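Local coordinates for copper homeostasis protein CutC (Streptococcus agalactiae, PDB 2BDQ) that probably binds copper ions and may take part in copper homeostasis in the cytoplasm, at residues 22-27 / 147-152; 66-71 / 124-129; 137-142 / 169-174. All coordinates share one frame; numbering follows the deposited sequence.

Contact 1 of 3, residues 22-27 / 147-152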
ATOM      1  N   ILE A  22      13.756  16.714  11.390  1.00 30.34           N
ATOM      2  CA  ILE A  22      13.200  15.368  11.364  1.00 29.03           C
ATOM      3  C   ILE A  22      14.334  14.358  11.324  1.00 27.90           C
ATOM      4  O   ILE A  22      15.114  14.325  10.375  1.00 27.67           O
ATOM      5  CB  ILE A  22      12.282  15.176  10.147  1.00 28.88           C
ATOM      6  CG1 ILE A  22      11.031  16.044  10.326  1.00 29.15           C
ATOM      7  CG2 ILE A  22      11.925  13.698   9.985  1.00 25.81           C
ATOM      8  CD1 ILE A  22      10.047  15.974   9.186  1.00 29.48           C
ATOM      9  N   SER A  23      14.434  13.535  12.361  1.00 26.98           N
ATOM     10  CA  SER A  23      15.512  12.561  12.408  1.00 26.98           C
ATOM     11  C   SER A  23      15.125  11.177  11.898  1.00 25.29           C
ATOM     12  O   SER A  23      15.988  10.392  11.517  1.00 24.19           O
ATOM     13  CB  SER A  23      16.074  12.458  13.833  1.00 28.73           C
ATOM     14  OG  SER A  23      15.058  12.172  14.782  1.00 33.33           O
ATOM     15  N   ARG A  24      13.833  10.888  11.856  1.00 24.03           N
ATOM     16  CA  ARG A  24      13.397   9.579  11.406  1.00 22.78           C
ATOM     17  C   ARG A  24      12.044   9.651  10.721  1.00 22.37           C
ATOM     18  O   ARG A  24      11.248  10.558  10.970  1.00 19.09           O
ATOM     19  CB  ARG A  24      13.324   8.648  12.614  1.00 22.82           C
ATOM     20  CG  ARG A  24      13.241   7.178  12.322  1.00 20.93           C
ATOM     21  CD  ARG A  24      13.452   6.404  13.617  1.00 21.66           C
ATOM     22  NE  ARG A  24      12.393   6.687  14.576  1.00 21.70           N
ATOM     23  CZ  ARG A  24      12.585   6.954  15.867  1.00 21.00           C
ATOM     24  NH1 ARG A  24      13.805   6.981  16.383  1.00 20.05           N
ATOM     25  NH2 ARG A  24      11.539   7.199  16.647  1.00 21.33           N
ATOM     26  N   VAL A  25      11.790   8.687   9.850  1.00 21.92           N
ATOM     27  CA  VAL A  25      10.525   8.638   9.147  1.00 21.65           C
ATOM     28  C   VAL A  25       9.967   7.230   9.234  1.00 21.03           C
ATOM     29  O   VAL A  25      10.716   6.252   9.192  1.00 22.30           O
ATOM     30  CB  VAL A  25      10.695   9.090   7.663  1.00 21.63           C
ATOM     31  CG1 VAL A  25      12.055   8.696   7.170  1.00 24.18           C
ATOM     32  CG2 VAL A  25       9.621   8.472   6.785  1.00 18.94           C
ATOM     33  N   GLU A  26       8.653   7.135   9.414  1.00 18.66           N
ATOM     34  CA  GLU A  26       8.002   5.841   9.465  1.00 19.17           C
ATOM     35  C   GLU A  26       7.498   5.651   8.044  1.00 18.34           C
ATOM     36  O   GLU A  26       6.615   6.378   7.592  1.00 16.88           O
ATOM     37  CB  GLU A  26       6.817   5.828  10.435  1.00 20.01           C
ATOM     38  CG  GLU A  26       6.163   4.446  10.537  1.00 23.89           C
ATOM     39  CD  GLU A  26       4.850   4.447  11.299  1.00 27.04           C
ATOM     40  OE1 GLU A  26       3.910   5.157  10.878  1.00 29.14           O
ATOM     41  OE2 GLU A  26       4.750   3.726  12.319  1.00 30.26           O
ATOM     42  N   LEU A  27       8.075   4.683   7.342  1.00 18.21           N
ATOM     43  CA  LEU A  27       7.706   4.419   5.961  1.00 19.51           C
ATOM     44  C   LEU A  27       6.584   3.383   5.831  1.00 19.64           C
ATOM     45  O   LEU A  27       6.702   2.256   6.300  1.00 18.61           O
ATOM     46  CB  LEU A  27       8.941   3.933   5.181  1.00 19.68           C
ATOM     47  CG  LEU A  27       9.047   4.139   3.662  1.00 20.22           C
ATOM     48  CD1 LEU A  27       9.954   3.083   3.047  1.00 15.94           C
ATOM     49  CD2 LEU A  27       7.676   4.043   3.035  1.00 21.61           C
ATOM     50  N   PHE A 147      11.956  -5.442  22.303  1.00 18.29           N
ATOM     51  CA  PHE A 147      11.480  -4.286  21.545  1.00 18.66           C
ATOM     52  C   PHE A 147      12.205  -3.012  21.979  1.00 17.95           C
ATOM     53  O   PHE A 147      12.529  -2.851  23.151  1.00 19.12           O
ATOM     54  CB  PHE A 147       9.972  -4.119  21.739  1.00 17.61           C
ATOM     55  CG  PHE A 147       9.154  -4.838  20.712  1.00 18.03           C
ATOM     56  CD1 PHE A 147       8.583  -4.139  19.645  1.00 16.15           C
ATOM     57  CD2 PHE A 147       8.960  -6.217  20.794  1.00 16.50           C
ATOM     58  CE1 PHE A 147       7.835  -4.803  18.676  1.00 12.93           C
ATOM     59  CE2 PHE A 147       8.213  -6.885  19.826  1.00 17.06           C
ATOM     60  CZ  PHE A 147       7.646  -6.169  18.761  1.00 13.41           C
ATOM     61  N   THR A 148      12.436  -2.110  21.027  1.00 19.14           N
ATOM     62  CA  THR A 148      13.134  -0.845  21.273  1.00 19.43           C
ATOM     63  C   THR A 148      12.225   0.300  21.714  1.00 19.24           C
ATOM     64  O   THR A 148      12.586   1.072  22.594  1.00 19.50           O
ATOM     65  CB  THR A 148      13.919  -0.412  20.013  1.00 19.80           C
ATOM     66  OG1 THR A 148      14.840  -1.449  19.653  1.00 19.19           O
ATOM     67  CG2 THR A 148      14.697   0.869  20.271  1.00 21.07           C
ATOM     68  N   ARG A 149      11.061   0.435  21.089  1.00 20.70           N
ATOM     69  CA  ARG A 149      10.133   1.484  21.485  1.00 20.80           C
ATOM     70  C   ARG A 149       8.687   1.143  21.191  1.00 19.86           C
ATOM     71  O   ARG A 149       8.382   0.176  20.482  1.00 20.39           O
ATOM     72  CB  ARG A 149      10.495   2.835  20.846  1.00 23.48           C
ATOM     73  CG  ARG A 149      10.469   2.855  19.352  1.00 24.44           C
ATOM     74  CD  ARG A 149      10.669   4.269  18.799  1.00 22.28           C
ATOM     75  NE  ARG A 149      11.065   4.153  17.403  1.00 19.58           N
ATOM     76  CZ  ARG A 149      12.286   3.804  17.014  1.00 19.23           C
ATOM     77  NH1 ARG A 149      13.221   3.564  17.927  1.00 20.10           N
ATOM     78  NH2 ARG A 149      12.559   3.646  15.722  1.00 18.73           N
ATOM     79  N   ILE A 150       7.805   1.953  21.761  1.00 18.04           N
ATOM     80  CA  ILE A 150       6.373   1.784  21.625  1.00 17.64           C
ATOM     81  C   ILE A 150       5.745   3.099  21.191  1.00 18.08           C
ATOM     82  O   ILE A 150       5.974   4.148  21.809  1.00 17.93           O
ATOM     83  CB  ILE A 150       5.726   1.384  22.974  1.00 17.63           C
ATOM     84  CG1 ILE A 150       6.466   0.192  23.579  1.00 17.23           C
ATOM     85  CG2 ILE A 150       4.258   1.051  22.767  1.00 16.68           C
ATOM     86  CD1 ILE A 150       5.944  -0.223  24.942  1.00 16.97           C
ATOM     87  N   LEU A 151       4.959   3.025  20.123  1.00 17.82           N
ATOM     88  CA  LEU A 151       4.237   4.169  19.587  1.00 18.40           C
ATOM     89  C   LEU A 151       2.815   4.027  20.103  1.00 18.38           C
ATOM     90  O   LEU A 151       2.146   3.030  19.826  1.00 18.95           O
ATOM     91  CB  LEU A 151       4.246   4.147  18.057  1.00 17.73           C
ATOM     92  CG  LEU A 151       3.310   5.173  17.408  1.00 20.42           C
ATOM     93  CD1 LEU A 151       3.692   6.570  17.866  1.00 17.80           C
ATOM     94  CD2 LEU A 151       3.387   5.067  15.895  1.00 20.57           C
ATOM     95  N   LEU A 152       2.357   5.018  20.862  1.00 18.31           N
ATOM     96  CA  LEU A 152       1.019   4.960  21.429  1.00 17.76           C
ATOM     97  C   LEU A 152       0.323   6.313  21.489  1.00 18.59           C
ATOM     98  O   LEU A 152       0.961   7.362  21.433  1.00 17.42           O
ATOM     99  CB  LEU A 152       1.088   4.337  22.827  1.00 17.86           C
ATOM    100  CG  LEU A 152       2.063   4.928  23.848  1.00 16.82           C
ATOM    101  CD1 LEU A 152       1.470   6.193  24.473  1.00 17.64           C
ATOM    102  CD2 LEU A 152       2.324   3.900  24.937  1.00 17.22           C
TER
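Arg24 and Arg149 meet inside the barrel with their guanidinium groups laid face to face. The two side chains come from opposite directions, each from its own strand. Their guanidinium planes are 15° apart and the group centres 3.4 Å apart. Arg149 NH2 sits over the centre of the Arg24 group, while Arg24 CZ lies over the Arg149 group nearer its rim. The stack is therefore slightly offset. Arg24 NH2 comes within 3.2 Å of Arg149 NE, and Arg24 NE within 3.3 Å of Arg149 NH2. All of these are donors, so no hydrogen bond joins the pair. Arg24 runs straight out, and the bend at chi3 (63°) lays its guanidinium flat against that of Arg149. Arg149 is extended from CG to NE.

Glu26 and Leu151, two residues further along each strand, also touch. Leu151 CD2 approaches Glu26 OE2 at 4.1 Å, a loose apolar-to-carboxylate contact. Strands 24-28 and 149-152 are not neighbours in the sheet, and their closest CA atoms, those of Glu26 and Leu151, are 10.9 Å apart. Only side chains bridge the interior. Arg24 NE forms a salt bridge with Glu5, and Arg24 NH2 is hydrogen-bonded to Gln203. Arg149 also touches Glu180. The face-to-face stack leaves the N-H groups of Arg24 available to such partners, and the Glu5 salt bridge probably offsets part of the paired positive charge.

Contact 2 of 3, residues 66-71 / 124-129; sequences GNFVYN and HMAFDV
Phe68 packs on Ala126, and this apolar contact is the centre of the pairing. Ala126 CB stands over one face of the ring, 3.4 Å from the Phe68 centroid and 14° off the ring normal, a CH-pi contact. Gly66 O lies over the opposite face. Val129 CG2 adds an outer contact at the ring edge, 4.3 Å from Phe68 CE2.

The aromatic contact is with His124. Its CE1 comes 3.4 Å from Phe68 CE1, and the two ring planes are inclined at 47°. The imidazole crosses the phenyl ring obliquely.

Polar bonds fix the imidazole. Ala126 N donates to His124 ND1 at 3.2 Å, almost in the ring plane, so this nitrogen serves as an acceptor. On the other nitrogen, a water lies 2.9 Å from His124 NE2, also in the ring plane. The same water donates to Tyr70 OH and so links the two segments. These two bonds hold the ring against rotation about its CB-CG bond.

Segment 66-71 lies between strand 56-60 and helix 72-87, and segment 124-129 between strand 121-123 and helix 135-144. Packing between such strand-to-helix loops, at the C-terminal ends of the strands, is typical of a TIM barrel.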
ATOM      1  N   GLY A  66      -7.415  -2.834   9.484  1.00 16.92           N
ATOM      2  CA  GLY A  66      -8.335  -3.507  10.376  1.00 18.76           C
ATOM      3  C   GLY A  66      -7.600  -4.062  11.579  1.00 19.21           C
ATOM      4  O   GLY A  66      -6.634  -3.460  12.048  1.00 19.14           O
ATOM      5  N   ASN A  67      -8.071  -5.210  12.059  1.00 20.12           N
ATOM      6  CA  ASN A  67      -7.522  -5.940  13.207  1.00 21.27           C
ATOM      7  C   ASN A  67      -6.022  -6.115  13.251  1.00 19.15           C
ATOM      8  O   ASN A  67      -5.328  -5.915  12.267  1.00 17.30           O
ATOM      9  CB  ASN A  67      -8.093  -7.362  13.253  1.00 24.03           C
ATOM     10  CG  ASN A  67      -9.340  -7.466  14.074  1.00 29.60           C
ATOM     11  OD1 ASN A  67      -9.950  -8.538  14.149  1.00 31.33           O
ATOM     12  ND2 ASN A  67      -9.735  -6.365  14.706  1.00 32.96           N
ATOM     13  N   PHE A  68      -5.559  -6.549  14.422  1.00 17.89           N
ATOM     14  CA  PHE A  68      -4.165  -6.858  14.663  1.00 17.63           C
ATOM     15  C   PHE A  68      -4.120  -8.345  15.040  1.00 17.57           C
ATOM     16  O   PHE A  68      -3.149  -8.828  15.620  1.00 18.29           O
ATOM     17  CB  PHE A  68      -3.592  -5.984  15.792  1.00 17.22           C
ATOM     18  CG  PHE A  68      -3.609  -4.514  15.480  1.00 15.56           C
ATOM     19  CD1 PHE A  68      -2.864  -4.007  14.415  1.00 14.70           C
ATOM     20  CD2 PHE A  68      -4.426  -3.644  16.205  1.00 14.36           C
ATOM     21  CE1 PHE A  68      -2.939  -2.655  14.069  1.00 15.71           C
ATOM     22  CE2 PHE A  68      -4.507  -2.293  15.866  1.00 13.58           C
ATOM     23  CZ  PHE A  68      -3.766  -1.795  14.796  1.00 14.57           C
ATOM     24  N   VAL A  69      -5.190  -9.065  14.710  1.00 16.21           N
ATOM     25  CA  VAL A  69      -5.266 -10.498  14.987  1.00 15.91           C
ATOM     26  C   VAL A  69      -5.051 -11.149  13.632  1.00 15.84           C
ATOM     27  O   VAL A  69      -5.991 -11.292  12.846  1.00 15.88           O
ATOM     28  CB  VAL A  69      -6.655 -10.912  15.534  1.00 15.44           C
ATOM     29  CG1 VAL A  69      -6.614 -12.354  16.020  1.00 13.14           C
ATOM     30  CG2 VAL A  69      -7.072  -9.986  16.655  1.00 15.90           C
ATOM     31  N   TYR A  70      -3.810 -11.539  13.360  1.00 16.60           N
ATOM     32  CA  TYR A  70      -3.464 -12.120  12.072  1.00 16.60           C
ATOM     33  C   TYR A  70      -3.510 -13.634  11.987  1.00 17.11           C
ATOM     34  O   TYR A  70      -3.147 -14.338  12.928  1.00 16.10           O
ATOM     35  CB  TYR A  70      -2.070 -11.643  11.646  1.00 17.48           C
ATOM     36  CG  TYR A  70      -1.895 -10.143  11.665  1.00 18.22           C
ATOM     37  CD1 TYR A  70      -1.093  -9.527  12.628  1.00 18.15           C
ATOM     38  CD2 TYR A  70      -2.540  -9.338  10.730  1.00 17.33           C
ATOM     39  CE1 TYR A  70      -0.942  -8.134  12.656  1.00 19.50           C
ATOM     40  CE2 TYR A  70      -2.400  -7.955  10.746  1.00 18.89           C
ATOM     41  CZ  TYR A  70      -1.607  -7.354  11.707  1.00 20.13           C
ATOM     42  OH  TYR A  70      -1.509  -5.979  11.716  1.00 19.31           O
ATOM     43  N   ASN A  71      -3.954 -14.126  10.833  1.00 18.03           N
ATOM     44  CA  ASN A  71      -4.018 -15.556  10.596  1.00 19.16           C
ATOM     45  C   ASN A  71      -2.645 -16.013  10.090  1.00 19.46           C
ATOM     46  O   ASN A  71      -1.764 -15.189   9.815  1.00 18.68           O
ATOM     47  CB  ASN A  71      -5.134 -15.881   9.589  1.00 18.81           C
ATOM     48  CG  ASN A  71      -4.917 -15.241   8.225  1.00 18.75           C
ATOM     49  OD1 ASN A  71      -5.871 -14.988   7.496  1.00 21.70           O
ATOM     50  ND2 ASN A  71      -3.666 -14.993   7.872  1.00 18.11           N
ATOM     51  N   HIS A 124       3.452  -0.649  17.402  1.00 20.36           N
ATOM     52  CA  HIS A 124       2.650   0.531  17.081  1.00 21.29           C
ATOM     53  C   HIS A 124       1.348   0.752  17.857  1.00 22.19           C
ATOM     54  O   HIS A 124       1.109   0.129  18.889  1.00 23.09           O
ATOM     55  CB  HIS A 124       2.371   0.567  15.575  1.00 20.03           C
ATOM     56  CG  HIS A 124       1.758  -0.687  15.039  1.00 19.52           C
ATOM     57  ND1 HIS A 124       0.638  -1.269  15.601  1.00 19.22           N
ATOM     58  CD2 HIS A 124       2.077  -1.453  13.969  1.00 19.96           C
ATOM     59  CE1 HIS A 124       0.297  -2.332  14.899  1.00 21.22           C
ATOM     60  NE2 HIS A 124       1.154  -2.467  13.900  1.00 19.67           N
HETATM   61  N   MSE A 125       0.528   1.661  17.333  1.00 23.92           N
HETATM   62  CA  MSE A 125      -0.758   2.068  17.907  1.00 25.11           C
HETATM   63  C   MSE A 125      -1.645   0.907  18.395  1.00 22.87           C
HETATM   64  O   MSE A 125      -2.602   1.121  19.138  1.00 21.78           O
HETATM   65  CB  MSE A 125      -1.525   2.914  16.875  1.00 29.76           C
HETATM   66  CG  MSE A 125      -2.125   4.239  17.384  1.00 38.36           C
HETATM   67 SE   MSE A 125      -0.924   5.808  17.388  1.00 49.02          SE
HETATM   68  CE  MSE A 125      -0.996   6.273  15.501  1.00 44.81           C
ATOM     69  N   ALA A 126      -1.347  -0.317  17.979  1.00 20.57           N
ATOM     70  CA  ALA A 126      -2.142  -1.456  18.432  1.00 19.97           C
ATOM     71  C   ALA A 126      -2.060  -1.551  19.957  1.00 20.29           C
ATOM     72  O   ALA A 126      -2.912  -2.166  20.602  1.00 19.20           O
ATOM     73  CB  ALA A 126      -1.635  -2.745  17.805  1.00 18.05           C
ATOM     74  N   PHE A 127      -1.027  -0.936  20.527  1.00 19.47           N
ATOM     75  CA  PHE A 127      -0.828  -0.949  21.970  1.00 19.79           C
ATOM     76  C   PHE A 127      -2.010  -0.333  22.715  1.00 19.57           C
ATOM     77  O   PHE A 127      -2.367  -0.795  23.796  1.00 21.47           O
ATOM     78  CB  PHE A 127       0.445  -0.181  22.338  1.00 18.83           C
ATOM     79  CG  PHE A 127       0.828  -0.298  23.790  1.00 17.92           C
ATOM     80  CD1 PHE A 127       1.575  -1.389  24.241  1.00 19.34           C
ATOM     81  CD2 PHE A 127       0.432   0.668  24.709  1.00 16.84           C
ATOM     82  CE1 PHE A 127       1.913  -1.517  25.588  1.00 19.16           C
ATOM     83  CE2 PHE A 127       0.764   0.548  26.058  1.00 17.77           C
ATOM     84  CZ  PHE A 127       1.507  -0.540  26.500  1.00 17.16           C
ATOM     85  N   ASP A 128      -2.614   0.703  22.140  1.00 19.03           N
ATOM     86  CA  ASP A 128      -3.742   1.378  22.775  1.00 18.55           C
ATOM     87  C   ASP A 128      -5.003   0.517  22.903  1.00 19.58           C
ATOM     88  O   ASP A 128      -5.873   0.826  23.721  1.00 19.69           O
ATOM     89  CB  ASP A 128      -4.085   2.666  22.021  1.00 18.87           C
ATOM     90  CG  ASP A 128      -2.927   3.658  21.989  1.00 20.90           C
ATOM     91  OD1 ASP A 128      -2.467   4.089  23.069  1.00 21.04           O
ATOM     92  OD2 ASP A 128      -2.471   4.013  20.880  1.00 21.83           O
ATOM     93  N   VAL A 129      -5.103  -0.552  22.102  1.00 19.02           N
ATOM     94  CA  VAL A 129      -6.267  -1.452  22.134  1.00 18.45           C
ATOM     95  C   VAL A 129      -6.225  -2.341  23.379  1.00 18.43           C
ATOM     96  O   VAL A 129      -7.245  -2.877  23.818  1.00 16.82           O
ATOM     97  CB  VAL A 129      -6.314  -2.373  20.879  1.00 20.11           C
ATOM     98  CG1 VAL A 129      -7.520  -3.320  20.953  1.00 18.00           C
ATOM     99  CG2 VAL A 129      -6.377  -1.534  19.615  1.00 20.25           C
TER
HETATM  100  O   HOH W   1       1.274  -4.980  12.396  1.00 13.60           O

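Contact 3 of 3, residues 137-142 / 169-174; sequences KSIDQL and KALVEY
Leu171 is the first residue of 169-174 to touch the other helix, and its CD2 meets Ile139 CD1 at 3.7 Å. The two side chains cross at a slant. Leu171 CG and Ile139 CG1 are each anti to the carbonyl carbon of their own residue, and both chains are extended beyond that point. The end of Ile139 therefore reaches across to the other helix. Its CD1 also comes 3.9 Å from the backbone Leu171 O. Both residues are buried, and both also touch strand 149-152: Ile139 rests on Ile150 and Leu171 on Leu152.

This is the outer layer of a TIM barrel. Helices 135-144 and 165-175 flank strand 149-152 in the chain, one before it and one after it, and they pack side by side over the barrel wall. The short segments run in broadly the same direction, at 41° to each other. Their axes approach to 10.7 Å, and Ile139 and Leu171 have the nearest pair of CA atoms.

Tyr174, one turn further along, closes the more exposed side. Its CG is anti to the backbone N (chi1 -174°), and the ring is directed at helix 137-142. Tyr174 CD1 lies 4.3 Å from Ile139 CD1. Beyond the ring, Tyr174 OH donates a short hydrogen bond to Asp140 OD1 at 2.5 Å. The phenol reaches OD1 on its syn side, 27° out of the carboxylate plane. The Asp140 and Tyr174 side chains cross at about a right angle. The other oxygen, Asp140 OD2, forms a salt bridge with Arg178, whose NH1 is hydrogen-bonded to Tyr174 O.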
ATOM      1  N   LYS A 137       1.800  -4.510  32.051  1.00 23.15           N
ATOM      2  CA  LYS A 137       2.359  -5.845  31.868  1.00 24.35           C
ATOM      3  C   LYS A 137       2.837  -5.980  30.428  1.00 23.53           C
ATOM      4  O   LYS A 137       3.896  -6.555  30.159  1.00 23.89           O
ATOM      5  CB  LYS A 137       1.300  -6.910  32.152  1.00 26.73           C
ATOM      6  CG  LYS A 137       0.836  -6.946  33.601  1.00 33.19           C
ATOM      7  CD  LYS A 137      -0.689  -7.003  33.696  1.00 34.38           C
ATOM      8  CE  LYS A 137      -1.212  -5.808  34.477  1.00 34.81           C
ATOM      9  NZ  LYS A 137      -0.670  -4.519  33.937  1.00 33.49           N
ATOM     10  N   SER A 138       2.041  -5.448  29.504  1.00 20.77           N
ATOM     11  CA  SER A 138       2.377  -5.496  28.089  1.00 19.18           C
ATOM     12  C   SER A 138       3.754  -4.876  27.850  1.00 18.22           C
ATOM     13  O   SER A 138       4.520  -5.365  27.031  1.00 19.01           O
ATOM     14  CB  SER A 138       1.306  -4.763  27.278  1.00 17.85           C
ATOM     15  OG  SER A 138       0.035  -5.368  27.471  1.00 19.04           O
ATOM     16  N   ILE A 139       4.064  -3.811  28.584  1.00 18.41           N
ATOM     17  CA  ILE A 139       5.350  -3.146  28.459  1.00 18.35           C
ATOM     18  C   ILE A 139       6.457  -4.123  28.849  1.00 19.41           C
ATOM     19  O   ILE A 139       7.446  -4.279  28.126  1.00 19.99           O
ATOM     20  CB  ILE A 139       5.408  -1.877  29.351  1.00 18.13           C
ATOM     21  CG1 ILE A 139       4.532  -0.780  28.729  1.00 18.09           C
ATOM     22  CG2 ILE A 139       6.848  -1.405  29.511  1.00 16.62           C
ATOM     23  CD1 ILE A 139       4.441   0.509  29.556  1.00 17.05           C
ATOM     24  N   ASP A 140       6.279  -4.786  29.988  1.00 18.87           N
ATOM     25  CA  ASP A 140       7.247  -5.770  30.473  1.00 19.17           C
ATOM     26  C   ASP A 140       7.436  -6.853  29.422  1.00 18.50           C
ATOM     27  O   ASP A 140       8.552  -7.299  29.184  1.00 18.28           O
ATOM     28  CB  ASP A 140       6.753  -6.409  31.778  1.00 19.03           C
ATOM     29  CG  ASP A 140       6.822  -5.457  32.960  1.00 20.62           C
ATOM     30  OD1 ASP A 140       6.032  -5.632  33.909  1.00 23.28           O
ATOM     31  OD2 ASP A 140       7.675  -4.545  32.949  1.00 20.78           O
ATOM     32  N   GLN A 141       6.337  -7.274  28.799  1.00 18.67           N
ATOM     33  CA  GLN A 141       6.399  -8.306  27.772  1.00 18.40           C
ATOM     34  C   GLN A 141       7.156  -7.797  26.556  1.00 18.54           C
ATOM     35  O   GLN A 141       7.930  -8.540  25.953  1.00 18.37           O
ATOM     36  CB  GLN A 141       5.000  -8.728  27.344  1.00 20.68           C
ATOM     37  CG  GLN A 141       4.244  -9.547  28.371  1.00 19.26           C
ATOM     38  CD  GLN A 141       2.805  -9.776  27.955  1.00 21.74           C
ATOM     39  OE1 GLN A 141       2.101 -10.591  28.544  1.00 24.26           O
ATOM     40  NE2 GLN A 141       2.357  -9.045  26.938  1.00 19.74           N
ATOM     41  N   LEU A 142       6.936  -6.537  26.189  1.00 17.65           N
ATOM     42  CA  LEU A 142       7.632  -5.973  25.036  1.00 18.55           C
ATOM     43  C   LEU A 142       9.123  -5.859  25.329  1.00 18.07           C
ATOM     44  O   LEU A 142       9.952  -6.043  24.437  1.00 18.89           O
ATOM     45  CB  LEU A 142       7.059  -4.603  24.671  1.00 16.49           C
ATOM     46  CG  LEU A 142       5.650  -4.627  24.080  1.00 17.71           C
ATOM     47  CD1 LEU A 142       5.210  -3.205  23.790  1.00 13.02           C
ATOM     48  CD2 LEU A 142       5.629  -5.479  22.812  1.00 14.91           C
ATOM     49  N   LYS A 169       2.065   9.453  31.111  1.00 20.51           N
ATOM     50  CA  LYS A 169       3.165   9.673  32.033  1.00 21.04           C
ATOM     51  C   LYS A 169       3.381   8.460  32.920  1.00 21.22           C
ATOM     52  O   LYS A 169       4.520   8.104  33.248  1.00 20.57           O
ATOM     53  CB  LYS A 169       2.939  10.915  32.900  1.00 21.92           C
ATOM     54  CG  LYS A 169       4.183  11.236  33.726  1.00 24.37           C
ATOM     55  CD  LYS A 169       4.257  12.686  34.183  1.00 28.26           C
ATOM     56  CE  LYS A 169       3.384  12.936  35.392  1.00 27.42           C
ATOM     57  NZ  LYS A 169       3.701  14.238  36.035  1.00 31.51           N
ATOM     58  N   ALA A 170       2.284   7.820  33.309  1.00 21.66           N
ATOM     59  CA  ALA A 170       2.365   6.631  34.153  1.00 21.03           C
ATOM     60  C   ALA A 170       3.093   5.507  33.405  1.00 20.92           C
ATOM     61  O   ALA A 170       3.846   4.735  34.010  1.00 20.44           O
ATOM     62  CB  ALA A 170       0.963   6.174  34.551  1.00 19.84           C
ATOM     63  N   LEU A 171       2.864   5.422  32.095  1.00 19.03           N
ATOM     64  CA  LEU A 171       3.503   4.396  31.269  1.00 20.45           C
ATOM     65  C   LEU A 171       4.996   4.669  31.139  1.00 19.03           C
ATOM     66  O   LEU A 171       5.810   3.746  31.173  1.00 18.92           O
ATOM     67  CB  LEU A 171       2.849   4.343  29.882  1.00 18.80           C
ATOM     68  CG  LEU A 171       1.411   3.816  29.877  1.00 18.97           C
ATOM     69  CD1 LEU A 171       0.845   3.820  28.461  1.00 17.33           C
ATOM     70  CD2 LEU A 171       1.392   2.405  30.448  1.00 17.35           C
ATOM     71  N   VAL A 172       5.344   5.941  30.992  1.00 19.87           N
ATOM     72  CA  VAL A 172       6.741   6.336  30.879  1.00 19.97           C
ATOM     73  C   VAL A 172       7.484   6.018  32.172  1.00 20.64           C
ATOM     74  O   VAL A 172       8.598   5.500  32.146  1.00 20.82           O
ATOM     75  CB  VAL A 172       6.877   7.835  30.615  1.00 18.42           C
ATOM     76  CG1 VAL A 172       8.343   8.231  30.685  1.00 20.45           C
ATOM     77  CG2 VAL A 172       6.292   8.178  29.266  1.00 17.28           C
ATOM     78  N   GLU A 173       6.861   6.336  33.299  1.00 20.81           N
ATOM     79  CA  GLU A 173       7.465   6.083  34.600  1.00 23.76           C
ATOM     80  C   GLU A 173       7.636   4.582  34.812  1.00 23.75           C
ATOM     81  O   GLU A 173       8.668   4.125  35.316  1.00 22.95           O
ATOM     82  CB  GLU A 173       6.594   6.672  35.717  1.00 27.04           C
ATOM     83  CG  GLU A 173       6.434   8.194  35.637  1.00 34.01           C
ATOM     84  CD  GLU A 173       5.473   8.765  36.685  1.00 38.53           C
ATOM     85  OE1 GLU A 173       4.272   8.406  36.672  1.00 41.00           O
ATOM     86  OE2 GLU A 173       5.919   9.584  37.522  1.00 40.76           O
ATOM     87  N   TYR A 174       6.624   3.816  34.414  1.00 23.35           N
ATOM     88  CA  TYR A 174       6.674   2.372  34.564  1.00 22.29           C
ATOM     89  C   TYR A 174       7.703   1.765  33.621  1.00 22.48           C
ATOM     90  O   TYR A 174       8.355   0.790  33.975  1.00 23.86           O
ATOM     91  CB  TYR A 174       5.295   1.767  34.307  1.00 20.91           C
ATOM     92  CG  TYR A 174       5.217   0.285  34.585  1.00 22.06           C
ATOM     93  CD1 TYR A 174       5.456  -0.648  33.576  1.00 21.50           C
ATOM     94  CD2 TYR A 174       4.921  -0.187  35.864  1.00 21.22           C
ATOM     95  CE1 TYR A 174       5.403  -2.015  33.833  1.00 22.62           C
ATOM     96  CE2 TYR A 174       4.866  -1.546  36.132  1.00 22.71           C
ATOM     97  CZ  TYR A 174       5.106  -2.459  35.112  1.00 24.28           C
ATOM     98  OH  TYR A 174       5.026  -3.811  35.369  1.00 25.86           O
TER

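How the contacts relate
The three contacts occupy different layers of one barrel. Contact 1 lies inside it, its centre about 5 Å from the centre of the chain. Contact 2 lies in the strand-to-helix loops, about 12 Å out, and contact 3 between outer helices, about 16 Å out. Their centres are 16 to 17 Å apart. Strand 149-152 joins contact 1 to the others: Leu152 CD2 packs on Phe127 CD2 at 3.8 Å and on Leu171 CD1 at 3.8 Å. Phe127 also meets Ser138 and Ile139 of contact 3. Arg24 of contact 1 is salt-bridged to Glu5, which may form a grouping with Cys7 and His205 whose role is not established. His124 of contact 2 is close to this grouping but makes no contact with it.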